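Local coordinates for protein gp18 (Listeria monocytogenes EGD-e, PDB 3GS9) that is a prophage tail protein of the endopeptidase tail family, probably a structural component of the phage tail, observed here as an assembly of three chains, at residues S4-A9 with E17-F22; E35-E40 with R65-V70; F69-L74 with I87-I92; H91-C96 with V165-R170. One frame throughout, in Å; residues are numbered along the deposited sequence.

Contacts 1, 2 and 3 belong to one antiparallel, curled sheet in the N-terminal part of the chain, and contact 4 ties that sheet to the part that follows. Contact 1, the hairpin of 4-9 and 17-22, lies about 14 Å from contacts 2 and 3, centre to centre, and touches neither. Contacts 2 and 3 are about 7 Å apart between centres and share Phe69 and Val70; the Phe69 ring meets Trp37 in one and His91 in the other. Contacts 3 and 4 share His91 and Ile92. Gln67 of contact 2 joins His91 to 165-170, and Glu68 N bonds to Asn169 OD1 at 2.7 Å, so contacts 2, 3 and 4 form one continuous network.

Contact 1 of 4, residues S4-A9 with E17-F22; sequences SDIIVA and EILTDF
Ile7 and Ile18 face each other as a non-hydrogen-bonded pair in an antiparallel beta hairpin, made by strands 7-9 and 16-18 near one end of the chain. Three backbone hydrogen bonds hold the segments together. Val8 and Glu17 form the hydrogen-bonded pair: Val8 N donates to Glu17 O at 2.9 Å and Glu17 N to Val8 O at 3.0 Å. Further on, Leu19 N reaches Ile6 O at 2.9 Å, the donor tilted 30° from the carbonyl plane.

The apolar contacts divide between the two faces. On the face that carries Val8, Ile6 and Leu19 lie side by side and point the same way, Ile6 CG2 standing 3.8 Å from Leu19 CD2. Val8 CG2 closes on the same leucine at CB. Leu19 has CG anti to the backbone N (chi1 -178°), which brings CD2 against the CG2 methyls of both Ile6 and Val8. The ring of Phe22 adds an oblique contact with Ile6 CG1, and Val62 of strand 61-64 packs against both Ile6 and Val8. On the other face Ile7 CD1 meets Ile18 CG1 at 3.7 Å, while Asp5 reaches across obliquely, OD2 3.4 Å from Ile18 CD1.

Where the strands part, a water takes over the pairing: it accepts from Ile6 N at 2.7 Å and donates to Leu19 O at 3.0 Å.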
# COMPACT_ATOMS: atom_id res chain seq x y z
N SER A 4 -36.29 -7.80 -21.40
CA SER A 4 -35.56 -6.65 -20.80
C SER A 4 -36.12 -6.19 -19.43
O SER A 4 -35.62 -5.21 -18.87
CB SER A 4 -35.54 -5.46 -21.78
OG SER A 4 -36.83 -4.89 -21.97
N ASP A 5 -37.17 -6.85 -18.91
CA ASP A 5 -37.66 -6.56 -17.56
C ASP A 5 -36.60 -6.99 -16.59
O ASP A 5 -36.07 -8.09 -16.73
CB ASP A 5 -38.95 -7.33 -17.20
CG ASP A 5 -40.22 -6.66 -17.69
OD1 ASP A 5 -40.14 -5.51 -18.18
OD2 ASP A 5 -41.32 -7.28 -17.57
N ILE A 6 -36.28 -6.11 -15.64
CA ILE A 6 -35.46 -6.38 -14.46
C ILE A 6 -36.39 -6.89 -13.34
O ILE A 6 -37.41 -6.26 -13.10
CB ILE A 6 -34.84 -5.06 -13.90
CG1 ILE A 6 -34.10 -4.25 -14.98
CG2 ILE A 6 -33.91 -5.34 -12.72
CD1 ILE A 6 -33.01 -5.02 -15.66
N ILE A 7 -36.03 -7.97 -12.66
CA ILE A 7 -36.81 -8.46 -11.53
C ILE A 7 -35.99 -8.29 -10.25
O ILE A 7 -34.79 -8.51 -10.27
CB ILE A 7 -37.17 -9.96 -11.67
CG1 ILE A 7 -37.90 -10.30 -13.00
CG2 ILE A 7 -38.01 -10.40 -10.47
CD1 ILE A 7 -39.04 -9.40 -13.35
N VAL A 8 -36.64 -7.86 -9.18
CA VAL A 8 -36.03 -7.69 -7.86
C VAL A 8 -36.77 -8.56 -6.85
O VAL A 8 -38.01 -8.58 -6.84
CB VAL A 8 -36.15 -6.20 -7.40
CG1 VAL A 8 -35.82 -6.04 -5.90
CG2 VAL A 8 -35.26 -5.31 -8.25
N ALA A 9 -36.02 -9.27 -6.00
CA ALA A 9 -36.60 -10.03 -4.90
C ALA A 9 -35.86 -9.68 -3.63
O ALA A 9 -34.65 -9.51 -3.66
CB ALA A 9 -36.46 -11.53 -5.16
N GLU A 17 -40.84 -8.37 -7.67
CA GLU A 17 -41.51 -7.62 -8.68
C GLU A 17 -40.60 -7.11 -9.78
O GLU A 17 -39.37 -7.20 -9.70
CB GLU A 17 -42.24 -6.46 -8.03
CG GLU A 17 -41.38 -5.39 -7.49
CD GLU A 17 -42.20 -4.29 -6.82
OE1 GLU A 17 -43.45 -4.42 -6.73
OE2 GLU A 17 -41.56 -3.31 -6.38
N ILE A 18 -41.24 -6.58 -10.81
CA ILE A 18 -40.54 -5.93 -11.90
C ILE A 18 -40.07 -4.57 -11.37
O ILE A 18 -40.86 -3.82 -10.81
CB ILE A 18 -41.45 -5.71 -13.11
CG1 ILE A 18 -41.89 -7.05 -13.72
CG2 ILE A 18 -40.75 -4.91 -14.15
CD1 ILE A 18 -43.07 -6.91 -14.73
N LEU A 19 -38.79 -4.29 -11.54
CA LEU A 19 -38.23 -3.00 -11.15
C LEU A 19 -38.62 -1.90 -12.13
O LEU A 19 -38.39 -2.04 -13.33
CB LEU A 19 -36.71 -3.11 -11.14
CG LEU A 19 -35.92 -1.87 -10.71
CD1 LEU A 19 -36.43 -1.29 -9.39
CD2 LEU A 19 -34.44 -2.25 -10.64
N THR A 20 -39.14 -0.78 -11.63
CA THR A 20 -39.66 0.26 -12.54
C THR A 20 -39.08 1.67 -12.41
O THR A 20 -38.94 2.36 -13.42
CB THR A 20 -41.20 0.42 -12.44
OG1 THR A 20 -41.55 0.80 -11.11
CG2 THR A 20 -41.90 -0.87 -12.83
N ASP A 21 -38.80 2.13 -11.20
CA ASP A 21 -38.54 3.58 -11.09
C ASP A 21 -37.06 3.95 -11.20
O ASP A 21 -36.59 4.86 -10.50
CB ASP A 21 -39.27 4.25 -9.89
CG ASP A 21 -39.26 3.44 -8.62
OD1 ASP A 21 -38.44 2.50 -8.49
OD2 ASP A 21 -40.12 3.74 -7.74
N PHE A 22 -36.36 3.32 -12.14
CA PHE A 22 -34.90 3.49 -12.22
C PHE A 22 -34.46 4.35 -13.39
O PHE A 22 -35.15 4.46 -14.41
CB PHE A 22 -34.16 2.14 -12.17
CG PHE A 22 -34.26 1.31 -13.44
CD1 PHE A 22 -35.31 0.42 -13.61
CD2 PHE A 22 -33.29 1.40 -14.43
CE1 PHE A 22 -35.40 -0.36 -14.74
CE2 PHE A 22 -33.39 0.61 -15.59
CZ PHE A 22 -34.44 -0.26 -15.73
O HOH W 1 -37.69 -3.79 -15.60

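Contact 2 of 4, residues E35-E40 with R65-V70; sequences EMWSIE and RGQEFV
Phe69 presents its edge to the face of Trp37 in a T-shaped pair, the ring planes 88° apart and the centroid of the indole five-membered ring 5.3 Å from that of the phenyl. Phe69 CE2 is the atom that leads, standing over the indole toward its rim, 3.8 Å from Trp37 NE1. Relative to the phenyl ring, the same NE1 lies at the edge, near its plane. The indole N-H itself is spent elsewhere, on Glu29.

Ile39 covers a face of the phenyl. Its CG2 sits over the ring centre, 3.8 Å from the centroid and almost on the ring normal, a CH-pi contact, while CG1 comes down near Phe69 CG. With CG1 between the backbone N and the carbonyl carbon (chi1 60°), CG2 is anti to the carbonyl carbon and comes to lie over the ring. The phenyl is thus fixed in two directions, by a methyl on its face and an indole at its edge.

Gln67 crosses Trp37 at about a right angle, yet its amide and the indole have nearly parallel planes. Gln67 OE1 lies 3.7 Å from Trp37 CH2, and its hydrogen-bond partners are His91 NE2 and Asn169 N.

No hydrogen bond joins the segments directly. Strands 36-40 and 67-70 cross at 79° with axes 7.5 Å apart, and strand 83-90 pairs with both, so the side chains pack in the angle between two strands of one curled antiparallel sheet, consistent with the barrel-like folds of this family's clan.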
# COMPACT_ATOMS: atom_id res chain seq x y z
N GLU A 35 -11.83 -9.61 -11.32
CA GLU A 35 -11.79 -8.54 -10.36
C GLU A 35 -13.19 -8.18 -9.93
O GLU A 35 -13.46 -8.16 -8.74
CB GLU A 35 -11.05 -7.32 -10.91
CG GLU A 35 -9.53 -7.54 -11.06
CD GLU A 35 -8.82 -7.91 -9.76
OE1 GLU A 35 -9.14 -7.33 -8.70
OE2 GLU A 35 -7.92 -8.77 -9.80
N MSE A 36 -14.07 -7.90 -10.88
CA MSE A 36 -15.43 -7.49 -10.53
C MSE A 36 -16.42 -7.76 -11.64
O MSE A 36 -16.07 -7.79 -12.80
CB MSE A 36 -15.45 -6.01 -10.16
CG MSE A 36 -15.01 -5.07 -11.25
SE MSE A 36 -15.48 -3.22 -10.79
CE MSE A 36 -17.41 -3.35 -10.77
N TRP A 37 -17.67 -7.98 -11.26
CA TRP A 37 -18.76 -8.04 -12.18
C TRP A 37 -19.97 -7.52 -11.39
O TRP A 37 -20.33 -8.12 -10.37
CB TRP A 37 -18.94 -9.46 -12.68
CG TRP A 37 -20.00 -9.63 -13.71
CD1 TRP A 37 -20.65 -8.64 -14.39
CD2 TRP A 37 -20.53 -10.87 -14.18
NE1 TRP A 37 -21.57 -9.19 -15.25
CE2 TRP A 37 -21.54 -10.56 -15.10
CE3 TRP A 37 -20.29 -12.23 -13.86
CZ2 TRP A 37 -22.25 -11.54 -15.78
CZ3 TRP A 37 -21.01 -13.20 -14.53
CH2 TRP A 37 -22.00 -12.86 -15.45
N SER A 38 -20.56 -6.42 -11.85
CA SER A 38 -21.59 -5.78 -11.07
C SER A 38 -22.55 -5.01 -11.96
O SER A 38 -22.25 -4.73 -13.14
CB SER A 38 -20.95 -4.83 -10.05
OG SER A 38 -20.39 -3.68 -10.66
N ILE A 39 -23.70 -4.69 -11.37
CA ILE A 39 -24.57 -3.66 -11.93
C ILE A 39 -24.68 -2.52 -10.90
O ILE A 39 -24.59 -2.73 -9.70
CB ILE A 39 -25.95 -4.24 -12.33
CG1 ILE A 39 -26.70 -4.84 -11.13
CG2 ILE A 39 -25.78 -5.24 -13.48
CD1 ILE A 39 -28.18 -5.23 -11.51
N GLU A 40 -24.86 -1.30 -11.40
CA GLU A 40 -25.17 -0.17 -10.54
C GLU A 40 -26.23 0.65 -11.24
O GLU A 40 -26.23 0.77 -12.44
CB GLU A 40 -23.95 0.70 -10.22
CG GLU A 40 -24.33 2.11 -9.68
CD GLU A 40 -23.18 2.84 -9.02
OE1 GLU A 40 -22.10 2.93 -9.64
OE2 GLU A 40 -23.37 3.35 -7.89
N ARG A 65 -30.83 -9.87 -17.49
CA ARG A 65 -30.40 -10.70 -18.63
C ARG A 65 -29.93 -12.12 -18.23
O ARG A 65 -28.91 -12.64 -18.71
CB ARG A 65 -29.36 -9.99 -19.49
CG ARG A 65 -29.93 -8.83 -20.26
CD ARG A 65 -28.86 -8.10 -21.01
NE ARG A 65 -29.43 -7.04 -21.84
CZ ARG A 65 -28.73 -6.06 -22.43
NH1 ARG A 65 -27.41 -5.98 -22.29
NH2 ARG A 65 -29.38 -5.16 -23.15
N GLY A 66 -30.68 -12.73 -17.34
CA GLY A 66 -30.44 -14.12 -17.02
C GLY A 66 -29.41 -14.34 -15.93
O GLY A 66 -29.13 -15.49 -15.59
N GLN A 67 -28.87 -13.25 -15.36
CA GLN A 67 -27.91 -13.35 -14.28
C GLN A 67 -28.41 -12.67 -13.03
O GLN A 67 -29.16 -11.71 -13.12
CB GLN A 67 -26.58 -12.74 -14.70
CG GLN A 67 -25.99 -13.43 -15.93
CD GLN A 67 -25.54 -14.84 -15.63
OE1 GLN A 67 -24.85 -15.10 -14.64
NE2 GLN A 67 -25.96 -15.78 -16.46
N GLU A 68 -27.95 -13.15 -11.88
CA GLU A 68 -28.36 -12.64 -10.56
C GLU A 68 -27.25 -11.80 -9.93
O GLU A 68 -26.10 -12.22 -9.90
CB GLU A 68 -28.67 -13.80 -9.62
CG GLU A 68 -29.24 -13.40 -8.28
CD GLU A 68 -29.54 -14.61 -7.37
OE1 GLU A 68 -29.44 -15.75 -7.86
OE2 GLU A 68 -29.91 -14.42 -6.19
N PHE A 69 -27.63 -10.63 -9.44
CA PHE A 69 -26.74 -9.66 -8.76
C PHE A 69 -27.36 -9.35 -7.43
O PHE A 69 -28.60 -9.32 -7.30
CB PHE A 69 -26.59 -8.38 -9.58
CG PHE A 69 -26.07 -8.60 -10.98
CD1 PHE A 69 -26.93 -8.95 -12.03
CD2 PHE A 69 -24.70 -8.47 -11.24
CE1 PHE A 69 -26.45 -9.16 -13.31
CE2 PHE A 69 -24.19 -8.69 -12.49
CZ PHE A 69 -25.05 -9.05 -13.54
N VAL A 70 -26.54 -9.17 -6.41
CA VAL A 70 -27.01 -9.01 -5.05
C VAL A 70 -26.61 -7.65 -4.50
O VAL A 70 -25.44 -7.26 -4.61
CB VAL A 70 -26.37 -10.11 -4.18
CG1 VAL A 70 -26.83 -9.98 -2.74
CG2 VAL A 70 -26.78 -11.45 -4.76

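Contact 3 of 4, residues F69-L74 with I87-I92; sequences FVVKQL and IRAPHI
Residues 69-74 and 87-92 run antiparallel as the two arms of a beta hairpin, with a classic bulge at Lys72 and Gln73 that shifts the register by one. Both bulge amides converge on Arg88 O, Lys72 N and Gln73 N each at 3.2 Å, and Arg88 N answers to Gln73 O at 3.0 Å. Ahead of the bulge, Val70 N bonds to Pro90 O.

The imidazole of His91 turns its edge toward the face of Phe69, planes 86° apart, and Phe69 CB packs on Ala89 CB at 3.7 Å. Two apolar contacts are close, the methyls Val70 CG2 and Ile92 CD1, and the Leu74 CD1 methyl on the CG1 methylene of Ile87, both 3.4 Å. Lys72 lays CG across Pro90 CD, and a bend at chi2 (-60°) then turns the chain off toward a salt bridge with Glu59. Gln73 and Arg88 lie side by side, Gln73 OE1 at the edge of the guanidinium, whose salt bridge is with Glu40.

Gln73 and Leu74 also pair with a strand of a second subunit, continuing the sheet across the interface. Leu74 and Ile87 give one face an apolar contact, Gln73 and Arg88 give the other a polar one, and Arg88 O satisfies both bulge amides.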
# COMPACT_ATOMS: atom_id res chain seq x y z
N PHE A 69 -27.63 -10.63 -9.44
CA PHE A 69 -26.74 -9.66 -8.76
C PHE A 69 -27.36 -9.35 -7.43
O PHE A 69 -28.60 -9.32 -7.30
CB PHE A 69 -26.59 -8.38 -9.58
CG PHE A 69 -26.07 -8.60 -10.98
CD1 PHE A 69 -26.93 -8.95 -12.03
CD2 PHE A 69 -24.70 -8.47 -11.24
CE1 PHE A 69 -26.45 -9.16 -13.31
CE2 PHE A 69 -24.19 -8.69 -12.49
CZ PHE A 69 -25.05 -9.05 -13.54
N VAL A 70 -26.54 -9.17 -6.41
CA VAL A 70 -27.01 -9.01 -5.05
C VAL A 70 -26.61 -7.65 -4.50
O VAL A 70 -25.44 -7.26 -4.61
CB VAL A 70 -26.37 -10.11 -4.18
CG1 VAL A 70 -26.83 -9.98 -2.74
CG2 VAL A 70 -26.78 -11.45 -4.76
N VAL A 71 -27.58 -6.93 -3.95
CA VAL A 71 -27.32 -5.57 -3.43
C VAL A 71 -26.41 -5.65 -2.19
O VAL A 71 -26.80 -6.25 -1.20
CB VAL A 71 -28.65 -4.88 -3.09
CG1 VAL A 71 -28.40 -3.55 -2.40
CG2 VAL A 71 -29.55 -4.79 -4.34
N LYS A 72 -25.19 -5.09 -2.29
CA LYS A 72 -24.25 -4.99 -1.17
C LYS A 72 -23.96 -3.55 -0.72
O LYS A 72 -23.63 -3.33 0.44
CB LYS A 72 -22.92 -5.64 -1.55
CG LYS A 72 -22.96 -7.16 -1.74
CD LYS A 72 -23.40 -7.78 -0.45
CE LYS A 72 -22.99 -9.18 -0.27
NZ LYS A 72 -23.12 -9.54 1.20
N GLN A 73 -24.04 -2.58 -1.64
CA GLN A 73 -23.96 -1.18 -1.31
C GLN A 73 -25.22 -0.48 -1.76
O GLN A 73 -25.76 -0.81 -2.81
CB GLN A 73 -22.74 -0.55 -1.93
CG GLN A 73 -21.48 -1.05 -1.30
CD GLN A 73 -20.24 -0.63 -2.05
OE1 GLN A 73 -19.99 -1.08 -3.19
NE2 GLN A 73 -19.39 0.17 -1.38
N LEU A 74 -25.68 0.46 -0.94
CA LEU A 74 -26.94 1.17 -1.14
C LEU A 74 -26.90 2.48 -0.37
O LEU A 74 -26.61 2.52 0.85
CB LEU A 74 -28.10 0.32 -0.64
CG LEU A 74 -29.57 0.73 -0.83
CD1 LEU A 74 -29.93 0.71 -2.30
CD2 LEU A 74 -30.50 -0.20 -0.08
N ILE A 87 -27.71 1.89 -6.06
CA ILE A 87 -27.43 0.47 -5.78
C ILE A 87 -26.12 0.07 -6.45
O ILE A 87 -25.87 0.43 -7.59
CB ILE A 87 -28.56 -0.45 -6.38
CG1 ILE A 87 -29.85 -0.33 -5.58
CG2 ILE A 87 -28.10 -1.94 -6.42
CD1 ILE A 87 -30.61 0.96 -5.83
N ARG A 88 -25.32 -0.71 -5.74
CA ARG A 88 -24.24 -1.42 -6.36
C ARG A 88 -24.40 -2.89 -5.96
O ARG A 88 -24.43 -3.22 -4.78
CB ARG A 88 -22.88 -0.85 -5.94
CG ARG A 88 -22.55 0.49 -6.60
CD ARG A 88 -21.13 0.97 -6.28
NE ARG A 88 -20.12 0.04 -6.78
CZ ARG A 88 -19.65 0.01 -8.03
NH1 ARG A 88 -20.11 0.84 -8.96
NH2 ARG A 88 -18.73 -0.89 -8.36
N ALA A 89 -24.52 -3.75 -6.97
CA ALA A 89 -24.85 -5.16 -6.80
C ALA A 89 -23.86 -6.05 -7.55
O ALA A 89 -23.96 -6.21 -8.78
CB ALA A 89 -26.30 -5.44 -7.30
N PRO A 90 -22.86 -6.59 -6.83
CA PRO A 90 -21.98 -7.62 -7.40
C PRO A 90 -22.71 -8.90 -7.82
O PRO A 90 -23.68 -9.32 -7.17
CB PRO A 90 -21.03 -7.96 -6.25
CG PRO A 90 -21.03 -6.69 -5.42
CD PRO A 90 -22.46 -6.22 -5.46
N HIS A 91 -22.25 -9.48 -8.91
CA HIS A 91 -22.76 -10.75 -9.39
C HIS A 91 -22.77 -11.82 -8.27
O HIS A 91 -21.90 -11.84 -7.42
CB HIS A 91 -21.93 -11.20 -10.57
CG HIS A 91 -22.51 -12.39 -11.26
ND1 HIS A 91 -22.16 -13.67 -10.90
CD2 HIS A 91 -23.45 -12.50 -12.23
CE1 HIS A 91 -22.84 -14.53 -11.66
NE2 HIS A 91 -23.62 -13.84 -12.47
N ILE A 92 -23.77 -12.70 -8.30
CA ILE A 92 -23.92 -13.76 -7.30
C ILE A 92 -22.66 -14.64 -7.10
O ILE A 92 -22.42 -15.14 -6.02
CB ILE A 92 -25.17 -14.65 -7.66
CG1 ILE A 92 -25.56 -15.50 -6.46
CG2 ILE A 92 -24.96 -15.41 -8.95
CD1 ILE A 92 -26.17 -14.71 -5.37

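Contact 4 of 4, residues H91-C96 with V165-R170; sequences HIYYTC and VIPDNR
Pro167 lies over one face of the Tyr93 ring, its CG 3.9 Å from the centroid and 23° off the normal, a CH-pi contact displaced toward the rim. The edge of the same ring meets Tyr94, whose own face is covered by Tyr93 CD2. At the far end of the phenol, Val165 CG1 comes from the opposite direction to within 3.5 Å of Tyr93 OH. Tyr93 sets CG anti to the backbone N (chi1 170°), which lays the ring against Pro167 and brings OH to Val165.

The ring of Trp37 stacks with the His91 imidazole, whose edge is turned to Asn169, with CE1 3.5 Å from Asn169 O. Its two nitrogens are both engaged: ND1 accepts from Tyr93 N at 3.0 Å, the donor tilted 34° from the ring plane, and NE2 is held by Gln67 OE1. Ile92 packs CG2 on Asn169 CA at 3.7 Å and CG1 at the edge of the Arg170 guanidinium, 3.7 Å from its NE. Within the 3-10 turn, Ile92 O accepts from both Thr95 N and Thr95 OG1, the hydroxyl at 2.7 Å.

No hydrogen bond runs directly between the segments. The 3-10 segment following strand 83-90 is wedged between strand 166-168 and helix 150-161, where Leu151 and Ile154 pack on Tyr93, while Leu172 of strand 171-173 touches Tyr93, Val165 and Pro167 alike.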
# COMPACT_ATOMS: atom_id res chain seq x y z
N HIS A 91 -22.25 -9.48 -8.91
CA HIS A 91 -22.76 -10.75 -9.39
C HIS A 91 -22.77 -11.82 -8.27
O HIS A 91 -21.90 -11.84 -7.42
CB HIS A 91 -21.93 -11.20 -10.57
CG HIS A 91 -22.51 -12.39 -11.26
ND1 HIS A 91 -22.16 -13.67 -10.90
CD2 HIS A 91 -23.45 -12.50 -12.23
CE1 HIS A 91 -22.84 -14.53 -11.66
NE2 HIS A 91 -23.62 -13.84 -12.47
N ILE A 92 -23.77 -12.70 -8.30
CA ILE A 92 -23.92 -13.76 -7.30
C ILE A 92 -22.66 -14.64 -7.10
O ILE A 92 -22.42 -15.14 -6.02
CB ILE A 92 -25.17 -14.65 -7.66
CG1 ILE A 92 -25.56 -15.50 -6.46
CG2 ILE A 92 -24.96 -15.41 -8.95
CD1 ILE A 92 -26.17 -14.71 -5.37
N TYR A 93 -21.82 -14.73 -8.13
CA TYR A 93 -20.54 -15.45 -8.01
C TYR A 93 -19.77 -15.01 -6.77
O TYR A 93 -19.26 -15.84 -6.03
CB TYR A 93 -19.70 -15.20 -9.24
CG TYR A 93 -18.27 -15.68 -9.11
CD1 TYR A 93 -18.00 -17.04 -8.96
CD2 TYR A 93 -17.21 -14.80 -9.20
CE1 TYR A 93 -16.69 -17.50 -8.83
CE2 TYR A 93 -15.90 -15.24 -9.11
CZ TYR A 93 -15.66 -16.61 -8.93
OH TYR A 93 -14.35 -17.05 -8.86
N TYR A 94 -19.72 -13.71 -6.56
CA TYR A 94 -18.89 -13.13 -5.47
C TYR A 94 -19.36 -13.48 -4.07
O TYR A 94 -18.60 -13.37 -3.10
CB TYR A 94 -18.71 -11.63 -5.65
CG TYR A 94 -17.83 -11.38 -6.83
CD1 TYR A 94 -16.49 -11.61 -6.75
CD2 TYR A 94 -18.37 -11.05 -8.06
CE1 TYR A 94 -15.66 -11.45 -7.84
CE2 TYR A 94 -17.55 -10.88 -9.18
CZ TYR A 94 -16.20 -11.08 -9.05
OH TYR A 94 -15.33 -10.93 -10.10
N THR A 95 -20.61 -13.96 -3.96
CA THR A 95 -21.09 -14.46 -2.67
C THR A 95 -20.42 -15.75 -2.19
O THR A 95 -20.62 -16.13 -1.06
CB THR A 95 -22.65 -14.64 -2.62
OG1 THR A 95 -23.07 -15.75 -3.44
CG2 THR A 95 -23.35 -13.33 -3.02
N CYS A 96 -19.64 -16.42 -3.05
CA CYS A 96 -18.88 -17.61 -2.62
C CYS A 96 -17.87 -17.29 -1.52
O CYS A 96 -17.39 -18.19 -0.79
CB CYS A 96 -18.21 -18.33 -3.80
SG CYS A 96 -16.80 -17.59 -4.55
N VAL A 165 -12.38 -18.73 -14.92
CA VAL A 165 -13.70 -19.21 -14.44
C VAL A 165 -14.72 -18.30 -15.07
O VAL A 165 -14.54 -17.08 -15.08
CB VAL A 165 -13.81 -19.25 -12.86
CG1 VAL A 165 -13.56 -17.87 -12.21
CG2 VAL A 165 -15.19 -19.80 -12.44
N ILE A 166 -15.78 -18.90 -15.61
CA ILE A 166 -16.84 -18.16 -16.29
C ILE A 166 -18.14 -18.51 -15.58
O ILE A 166 -18.67 -19.56 -15.79
CB ILE A 166 -16.92 -18.55 -17.77
CG1 ILE A 166 -15.53 -18.49 -18.44
CG2 ILE A 166 -17.92 -17.64 -18.46
CD1 ILE A 166 -15.45 -19.26 -19.71
N PRO A 167 -18.58 -17.66 -14.64
CA PRO A 167 -19.80 -17.96 -13.89
C PRO A 167 -21.07 -17.72 -14.68
O PRO A 167 -21.21 -16.64 -15.29
CB PRO A 167 -19.75 -16.96 -12.71
CG PRO A 167 -18.39 -16.40 -12.69
CD PRO A 167 -17.95 -16.42 -14.15
N ASP A 168 -21.95 -18.72 -14.68
CA ASP A 168 -23.37 -18.56 -15.13
C ASP A 168 -24.22 -18.72 -13.86
O ASP A 168 -24.46 -19.84 -13.40
CB ASP A 168 -23.75 -19.59 -16.19
CG ASP A 168 -25.20 -19.53 -16.59
OD1 ASP A 168 -25.91 -18.61 -16.14
OD2 ASP A 168 -25.65 -20.42 -17.36
N ASN A 169 -24.61 -17.60 -13.26
CA ASN A 169 -25.09 -17.60 -11.88
C ASN A 169 -24.14 -18.37 -10.99
O ASN A 169 -22.96 -18.00 -10.96
CB ASN A 169 -26.55 -17.99 -11.84
CG ASN A 169 -27.40 -16.95 -12.57
OD1 ASN A 169 -27.41 -15.80 -12.16
ND2 ASN A 169 -28.03 -17.31 -13.68
N ARG A 170 -24.59 -19.39 -10.27
CA ARG A 170 -23.69 -20.13 -9.38
C ARG A 170 -23.10 -21.37 -10.05
O ARG A 170 -22.54 -22.23 -9.38
CB ARG A 170 -24.40 -20.53 -8.09
CG ARG A 170 -24.90 -19.38 -7.26
CD ARG A 170 -25.73 -19.98 -6.10
NE ARG A 170 -26.42 -18.95 -5.37
CZ ARG A 170 -27.13 -19.16 -4.26
NH1 ARG A 170 -27.25 -20.38 -3.74
NH2 ARG A 170 -27.72 -18.12 -3.68